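Local coordinates for protein troponin C (Chlamys nipponensis akazara, PDB 3TZ1) that serves as the calcium-sensing subunit of troponin, relieving its inhibitory action on actin filaments when calcium binds, here as the C-terminal EF-hand domain with an inhibitory-subunit peptide, at residues Asp17-Lys20 / Ile24-Asp27; Thr52-Ser57 / Tyr62-Cys67. All blocks are in the same frame, centred on the assembly; numbering follows the deposited sequence.

Interaction 1 of 2, residues Asp17-Lys20 / Ile24-Asp27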
ATOM      1  N   ASP A  17       7.326   2.673   6.608  1.00 23.65           N
ATOM      2  CA  ASP A  17       7.020   2.853   8.016  1.00 23.44           C
ATOM      3  C   ASP A  17       7.874   4.023   8.440  1.00 29.86           C
ATOM      4  O   ASP A  17       9.030   3.866   8.840  1.00 28.87           O
ATOM      5  CB  ASP A  17       7.447   1.583   8.761  1.00 24.75           C
ATOM      6  CG  ASP A  17       7.356   1.714  10.275  1.00 24.89           C
ATOM      7  OD1 ASP A  17       6.723   2.672  10.763  1.00 27.44           O
ATOM      8  OD2 ASP A  17       7.923   0.835  10.969  1.00 29.31           O
ATOM      9  N   LYS A  18       7.250   5.197   8.452  1.00 28.62           N
ATOM     10  CA  LYS A  18       7.990   6.458   8.551  1.00 28.91           C
ATOM     11  C   LYS A  18       8.379   6.739   9.989  1.00 28.40           C
ATOM     12  O   LYS A  18       9.406   7.373  10.266  1.00 30.83           O
ATOM     13  CB  LYS A  18       7.166   7.630   7.987  1.00 21.99           C
ATOM     14  CG  LYS A  18       6.821   7.520   6.497  1.00 28.72           C
ATOM     15  CD  LYS A  18       8.068   7.332   5.652  1.00 33.44           C
ATOM     16  CE  LYS A  18       7.766   7.350   4.157  1.00 27.59           C
ATOM     17  NZ  LYS A  18       9.009   7.062   3.381  1.00 26.56           N
ATOM     18  N   GLU A  19       7.544   6.271  10.908  1.00 30.70           N
ATOM     19  CA  GLU A  19       7.765   6.523  12.326  1.00 30.57           C
ATOM     20  C   GLU A  19       8.509   5.375  12.991  1.00 30.93           C
ATOM     21  O   GLU A  19       8.782   5.418  14.190  1.00 32.47           O
ATOM     22  CB  GLU A  19       6.427   6.758  13.030  1.00 34.01           C
ATOM     23  CG  GLU A  19       5.683   7.987  12.536  1.00 44.63           C
ATOM     24  CD  GLU A  19       4.242   8.033  13.021  1.00 54.91           C
ATOM     25  OE1 GLU A  19       3.895   7.264  13.941  1.00 56.24           O
ATOM     26  OE2 GLU A  19       3.454   8.836  12.474  1.00 60.15           O
ATOM     27  N   LYS A  20       8.841   4.352  12.207  1.00 25.53           N
ATOM     28  CA  LYS A  20       9.505   3.159  12.731  1.00 30.85           C
ATOM     29  C   LYS A  20       8.698   2.550  13.874  1.00 34.17           C
ATOM     30  O   LYS A  20       9.254   2.136  14.894  1.00 33.15           O
ATOM     31  CB  LYS A  20      10.931   3.482  13.199  1.00 30.54           C
ATOM     32  CG  LYS A  20      11.816   4.072  12.115  1.00 37.11           C
ATOM     33  CD  LYS A  20      11.711   3.255  10.830  1.00 44.73           C
ATOM     34  CE  LYS A  20      12.157   4.067   9.618  1.00 46.91           C
ATOM     35  NZ  LYS A  20      11.741   3.431   8.332  1.00 40.72           N
ATOM     36  N   ILE A  24       2.426   0.958   8.578  1.00 20.25           N
ATOM     37  CA  ILE A  24       2.337   2.047   7.616  1.00 22.80           C
ATOM     38  C   ILE A  24       1.038   2.796   7.913  1.00 20.23           C
ATOM     39  O   ILE A  24      -0.027   2.206   7.894  1.00 24.02           O
ATOM     40  CB  ILE A  24       2.310   1.507   6.173  1.00 23.27           C
ATOM     41  CG1 ILE A  24       3.546   0.636   5.912  1.00 25.52           C
ATOM     42  CG2 ILE A  24       2.245   2.658   5.170  1.00 22.41           C
ATOM     43  CD1 ILE A  24       3.488  -0.132   4.602  1.00 24.41           C
ATOM     44  N   LYS A  25       1.128   4.088   8.221  1.00 20.11           N
ATOM     45  CA  LYS A  25      -0.068   4.878   8.477  1.00 24.53           C
ATOM     46  C   LYS A  25      -0.861   5.011   7.183  1.00 20.79           C
ATOM     47  O   LYS A  25      -0.288   5.088   6.098  1.00 20.72           O
ATOM     48  CB  LYS A  25       0.297   6.261   9.023  1.00 36.52           C
ATOM     49  CG  LYS A  25       0.910   6.240  10.417  1.00 43.57           C
ATOM     50  CD  LYS A  25       1.554   7.577  10.749  1.00 48.28           C
ATOM     51  CE  LYS A  25       0.519   8.665  11.041  1.00 54.42           C
ATOM     52  NZ  LYS A  25      -0.118   8.515  12.384  1.00 60.60           N
ATOM     53  N   VAL A  26      -2.180   5.033   7.295  1.00 21.24           N
ATOM     54  CA  VAL A  26      -3.021   5.105   6.110  1.00 24.98           C
ATOM     55  C   VAL A  26      -2.808   6.411   5.325  1.00 29.42           C
ATOM     56  O   VAL A  26      -3.023   6.454   4.113  1.00 27.10           O
ATOM     57  CB  VAL A  26      -4.504   4.858   6.471  1.00 27.34           C
ATOM     58  CG1 VAL A  26      -5.430   5.610   5.537  1.00 43.80           C
ATOM     59  CG2 VAL A  26      -4.784   3.358   6.465  1.00 26.58           C
ATOM     60  N   ASP A  27      -2.357   7.460   6.009  1.00 24.46           N
ATOM     61  CA  ASP A  27      -2.032   8.721   5.343  1.00 28.09           C
ATOM     62  C   ASP A  27      -1.009   8.534   4.224  1.00 23.22           C
ATOM     63  O   ASP A  27      -1.014   9.272   3.238  1.00 25.50           O
ATOM     64  CB  ASP A  27      -1.480   9.741   6.346  1.00 40.18           C
ATOM     65  CG  ASP A  27      -2.516  10.194   7.353  1.00 53.60           C
ATOM     66  OD1 ASP A  27      -3.709   9.851   7.182  1.00 54.83           O
ATOM     67  OD2 ASP A  27      -2.132  10.906   8.309  1.00 57.28           O
TER
HETATM   68  O   HOH W   1       3.963   5.117   7.974  1.00 21.07           O

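Interaction 2 of 2, residues Thr52-Ser57 / Tyr62-Cys67. With CA (calcium ion), chain C.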
ATOM      1  N   THR A  52      -6.780  -2.480   1.995  1.00 26.78           N
ATOM      2  CA  THR A  52      -5.454  -2.706   2.562  1.00 27.79           C
ATOM      3  C   THR A  52      -5.517  -2.814   4.080  1.00 29.74           C
ATOM      4  O   THR A  52      -5.038  -3.785   4.674  1.00 29.68           O
ATOM      5  CB  THR A  52      -4.460  -1.611   2.170  1.00 25.21           C
ATOM      6  OG1 THR A  52      -4.553  -1.357   0.764  1.00 25.91           O
ATOM      7  CG2 THR A  52      -3.044  -2.053   2.507  1.00 24.69           C
ATOM      8  N   ASP A  53      -6.048  -1.769   4.707  1.00 26.97           N
ATOM      9  CA  ASP A  53      -6.147  -1.739   6.148  1.00 25.01           C
ATOM     10  C   ASP A  53      -7.490  -2.380   6.453  1.00 33.43           C
ATOM     11  O   ASP A  53      -8.544  -1.728   6.461  1.00 37.00           O
ATOM     12  CB  ASP A  53      -6.127  -0.267   6.580  1.00 28.17           C
ATOM     13  CG  ASP A  53      -6.519  -0.070   8.026  1.00 25.45           C
ATOM     14  OD1 ASP A  53      -6.312  -1.005   8.812  1.00 25.14           O
ATOM     15  OD2 ASP A  53      -7.032   1.020   8.379  1.00 25.88           O
ATOM     16  N   THR A  54      -7.439  -3.658   6.798  1.00 28.92           N
ATOM     17  CA  THR A  54      -8.664  -4.450   6.802  1.00 34.68           C
ATOM     18  C   THR A  54      -9.424  -4.363   8.118  1.00 34.75           C
ATOM     19  O   THR A  54     -10.624  -4.667   8.183  1.00 34.11           O
ATOM     20  CB  THR A  54      -8.388  -5.919   6.396  1.00 44.50           C
ATOM     21  OG1 THR A  54      -7.264  -6.419   7.131  1.00 46.29           O
ATOM     22  CG2 THR A  54      -8.069  -6.002   4.904  1.00 45.41           C
ATOM     23  N   ASP A  55      -8.743  -3.931   9.173  1.00 30.47           N
ATOM     24  CA  ASP A  55      -9.425  -3.769  10.454  1.00 31.67           C
ATOM     25  C   ASP A  55      -9.855  -2.327  10.749  1.00 35.17           C
ATOM     26  O   ASP A  55     -10.416  -2.045  11.807  1.00 41.48           O
ATOM     27  CB  ASP A  55      -8.647  -4.407  11.617  1.00 31.91           C
ATOM     28  CG  ASP A  55      -7.220  -3.913  11.714  1.00 31.59           C
ATOM     29  OD1 ASP A  55      -6.938  -2.846  11.151  1.00 23.29           O
ATOM     30  OD2 ASP A  55      -6.383  -4.590  12.348  1.00 34.24           O
ATOM     31  N   GLY A  56      -9.606  -1.425   9.802  1.00 32.76           N
ATOM     32  CA  GLY A  56      -9.960  -0.026   9.966  1.00 38.14           C
ATOM     33  C   GLY A  56      -9.238   0.638  11.125  1.00 39.39           C
ATOM     34  O   GLY A  56      -9.777   1.527  11.779  1.00 40.79           O
ATOM     35  N   SER A  57      -8.010   0.203  11.383  1.00 36.34           N
ATOM     36  CA  SER A  57      -7.247   0.744  12.503  1.00 35.06           C
ATOM     37  C   SER A  57      -6.545   2.043  12.121  1.00 34.32           C
ATOM     38  O   SER A  57      -6.035   2.766  12.981  1.00 33.64           O
ATOM     39  CB  SER A  57      -6.236  -0.286  13.019  1.00 31.52           C
ATOM     40  OG  SER A  57      -5.126  -0.405  12.138  1.00 28.04           O
ATOM     41  N   TYR A  62       2.208  -5.522   9.160  1.00 26.30           N
ATOM     42  CA  TYR A  62       2.944  -6.281   8.146  1.00 26.07           C
ATOM     43  C   TYR A  62       2.105  -7.414   7.563  1.00 19.57           C
ATOM     44  O   TYR A  62       2.212  -7.738   6.380  1.00 23.80           O
ATOM     45  CB  TYR A  62       4.271  -6.825   8.689  1.00 28.40           C
ATOM     46  CG  TYR A  62       5.060  -7.598   7.652  1.00 27.15           C
ATOM     47  CD1 TYR A  62       5.159  -8.984   7.718  1.00 30.42           C
ATOM     48  CD2 TYR A  62       5.698  -6.946   6.608  1.00 27.63           C
ATOM     49  CE1 TYR A  62       5.875  -9.696   6.771  1.00 28.73           C
ATOM     50  CE2 TYR A  62       6.412  -7.650   5.651  1.00 24.68           C
ATOM     51  CZ  TYR A  62       6.502  -9.023   5.745  1.00 25.00           C
ATOM     52  OH  TYR A  62       7.212  -9.727   4.799  1.00 30.53           O
ATOM     53  N   GLU A  63       1.257  -8.009   8.391  1.00 23.59           N
ATOM     54  CA  GLU A  63       0.403  -9.081   7.908  1.00 26.19           C
ATOM     55  C   GLU A  63      -0.587  -8.559   6.870  1.00 24.78           C
ATOM     56  O   GLU A  63      -0.837  -9.208   5.857  1.00 27.26           O
ATOM     57  CB  GLU A  63      -0.328  -9.756   9.066  1.00 36.46           C
ATOM     58  CG  GLU A  63      -1.163 -10.937   8.649  1.00 51.33           C
ATOM     59  CD  GLU A  63      -1.856 -11.590   9.824  1.00 64.40           C
ATOM     60  OE1 GLU A  63      -1.159 -12.221  10.649  1.00 66.87           O
ATOM     61  OE2 GLU A  63      -3.095 -11.461   9.927  1.00 70.09           O
ATOM     62  N   GLU A  64      -1.145  -7.381   7.120  1.00 24.43           N
ATOM     63  CA  GLU A  64      -2.059  -6.764   6.161  1.00 23.41           C
ATOM     64  C   GLU A  64      -1.317  -6.422   4.882  1.00 19.46           C
ATOM     65  O   GLU A  64      -1.830  -6.585   3.774  1.00 20.59           O
ATOM     66  CB  GLU A  64      -2.692  -5.505   6.750  1.00 22.83           C
ATOM     67  CG  GLU A  64      -3.622  -5.779   7.906  1.00 29.32           C
ATOM     68  CD  GLU A  64      -4.108  -4.514   8.543  1.00 29.05           C
ATOM     69  OE1 GLU A  64      -3.313  -3.548   8.619  1.00 24.44           O
ATOM     70  OE2 GLU A  64      -5.291  -4.472   8.937  1.00 28.83           O
ATOM     71  N   PHE A  65      -0.092  -5.947   5.046  1.00 18.54           N
ATOM     72  CA  PHE A  65       0.720  -5.555   3.909  1.00 19.07           C
ATOM     73  C   PHE A  65       1.019  -6.783   3.048  1.00 17.95           C
ATOM     74  O   PHE A  65       0.915  -6.737   1.824  1.00 20.16           O
ATOM     75  CB  PHE A  65       2.012  -4.907   4.405  1.00 18.04           C
ATOM     76  CG  PHE A  65       2.820  -4.258   3.321  1.00 16.67           C
ATOM     77  CD1 PHE A  65       2.295  -3.217   2.581  1.00 17.80           C
ATOM     78  CD2 PHE A  65       4.124  -4.682   3.060  1.00 19.71           C
ATOM     79  CE1 PHE A  65       3.055  -2.605   1.576  1.00 22.67           C
ATOM     80  CE2 PHE A  65       4.880  -4.084   2.060  1.00 19.34           C
ATOM     81  CZ  PHE A  65       4.345  -3.040   1.324  1.00 22.77           C
ATOM     82  N   LYS A  66       1.362  -7.892   3.701  1.00 20.53           N
ATOM     83  CA  LYS A  66       1.701  -9.120   2.992  1.00 23.02           C
ATOM     84  C   LYS A  66       0.497  -9.682   2.251  1.00 26.67           C
ATOM     85  O   LYS A  66       0.607 -10.137   1.106  1.00 30.44           O
ATOM     86  CB  LYS A  66       2.274 -10.160   3.963  1.00 27.06           C
ATOM     87  CG  LYS A  66       2.710 -11.440   3.288  1.00 36.66           C
ATOM     88  CD  LYS A  66       3.496 -12.341   4.225  1.00 44.44           C
ATOM     89  CE  LYS A  66       3.990 -13.573   3.477  1.00 51.15           C
ATOM     90  NZ  LYS A  66       4.778 -14.493   4.344  1.00 56.26           N
ATOM     91  N   CYS A  67      -0.654  -9.640   2.908  1.00 27.22           N
ATOM     92  CA  CYS A  67      -1.900 -10.109   2.310  1.00 30.85           C
ATOM     93  C   CYS A  67      -2.173  -9.387   0.999  1.00 26.17           C
ATOM     94  O   CYS A  67      -2.554 -10.005   0.010  1.00 32.91           O
ATOM     95  CB  CYS A  67      -3.069  -9.896   3.270  1.00 34.91           C
ATOM     96  SG  CYS A  67      -3.174 -11.130   4.590  1.00 52.89           S
TER
HETATM   97 CA    CA C   1      -4.898  -2.251  10.196  1.00 27.32          CA
HETATM   98  O   HOH W   2      -4.466  -6.336   3.386  1.00 24.82           O
HETATM   99  O   HOH W   3      -3.454  -3.461  12.029  1.00 35.54           O

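Interaction 1 of 2, residues Asp17-Lys20 / Ile24-Asp27
D17 and I24 bring the two backbones together at the mouth of a tight loop, their CA atoms 4.8 Å apart. D17 ends the helical geometry of helix 6-16, and I24 opens strand 24-25; CG1 of I24 lies 4.3 Å from N of D17, with I24 also packing on F13 and L16 of that helix. One residue further on, a water bridges the two segments: it accepts from N of K25 at 3.0 Å and, more weakly, from N of K18 at 3.3 Å. Further out, the side chains of E19 and K25 cross at roughly a right angle. E19 reaches over with an extended chain, whereas that of K25 kinks at chi3 and chi4 (74° and 75°). Their salt bridge, OE2 of E19 to NZ of K25 at 3.6 Å, is doubtful, because OE2 sits implausibly close to CD of K25 in the model; the other carboxylate oxygen of E19 pairs with K21. With CG of D17 trans to its own amide nitrogen (chi1 172°), the carboxylate faces into the loop, where OD2 takes the N-H of G22 and OD1 that of K21, while NZ of K20 folds over to the carbonyl O of D17 at 2.8 Å. The frame is that of an EF-hand loop, but a degenerate one: K21 and K25 fall at the fifth and ninth loop positions, where lysine is not a usual ligand, consistent with the absence of a bound calcium here.

Interaction 2 of 2, residues Thr52-Ser57 / Tyr62-Cys67
The carboxylate of E64 reaches from helix 62-70 to the loop 52-57 and meets it through a shared calcium ion. Both its oxygens bind the metal, OE1 and OE2 each at 2.6 Å, joined by OD1 of D53 and OD1 of D55, both 2.3 Å from the calcium. CG of E64 is trans to its carbonyl carbon (chi1 -67°) and the chain beyond is extended, which carries the carboxylate out to the ion, alongside D53 and across D55, with their carboxylate planes turned 71° and 59° from its own. OE2 also receives the N-H of T54 at 3.1 Å, from above the carboxylate plane, and a weak bond from OG1 of T54 at 3.3 Å; OE1 takes the N-H of D61. This is the canonical EF-hand site, with a bidentate glutamate at the twelfth loop position and T59 O supplying the remaining ligand. D53 is fixed from behind, its OD2 taking the N-H of G58. Nearer the helix the buried stem of E64 packs against the backbone, its CB 3.6 Å from O of T52, and a water donates to O of T52 and O of E64. The side of D55 and S57 is solvent-exposed: OG of S57 holds calcium more loosely, at 2.7 Å, and a coordinating water donates to OD2 of D55.

The two contacts lie in the paired EF-hands of one domain, with centres 13 Å apart, and calcium sits in interaction 2 alone. Strand 24-25 runs antiparallel to strand 59-60, which lies between the segments of interaction 2; backbone hydrogen bonds join I24 to V60 and V26 to G58, so 24-27 lies against the metal site without supplying a ligand: the side chain of I24 is about 9 Å from the calcium, and that of K25 about 5 Å from that of T59. Direct packing completes the join, CD1 of I24 lying 3.9 Å from CD1 of F65 and CG2 of V26 3.8 Å from OD2 of D53. Both contacts also meet the bound peptide, K18 through a salt bridge and T52 and F65 through apolar packing.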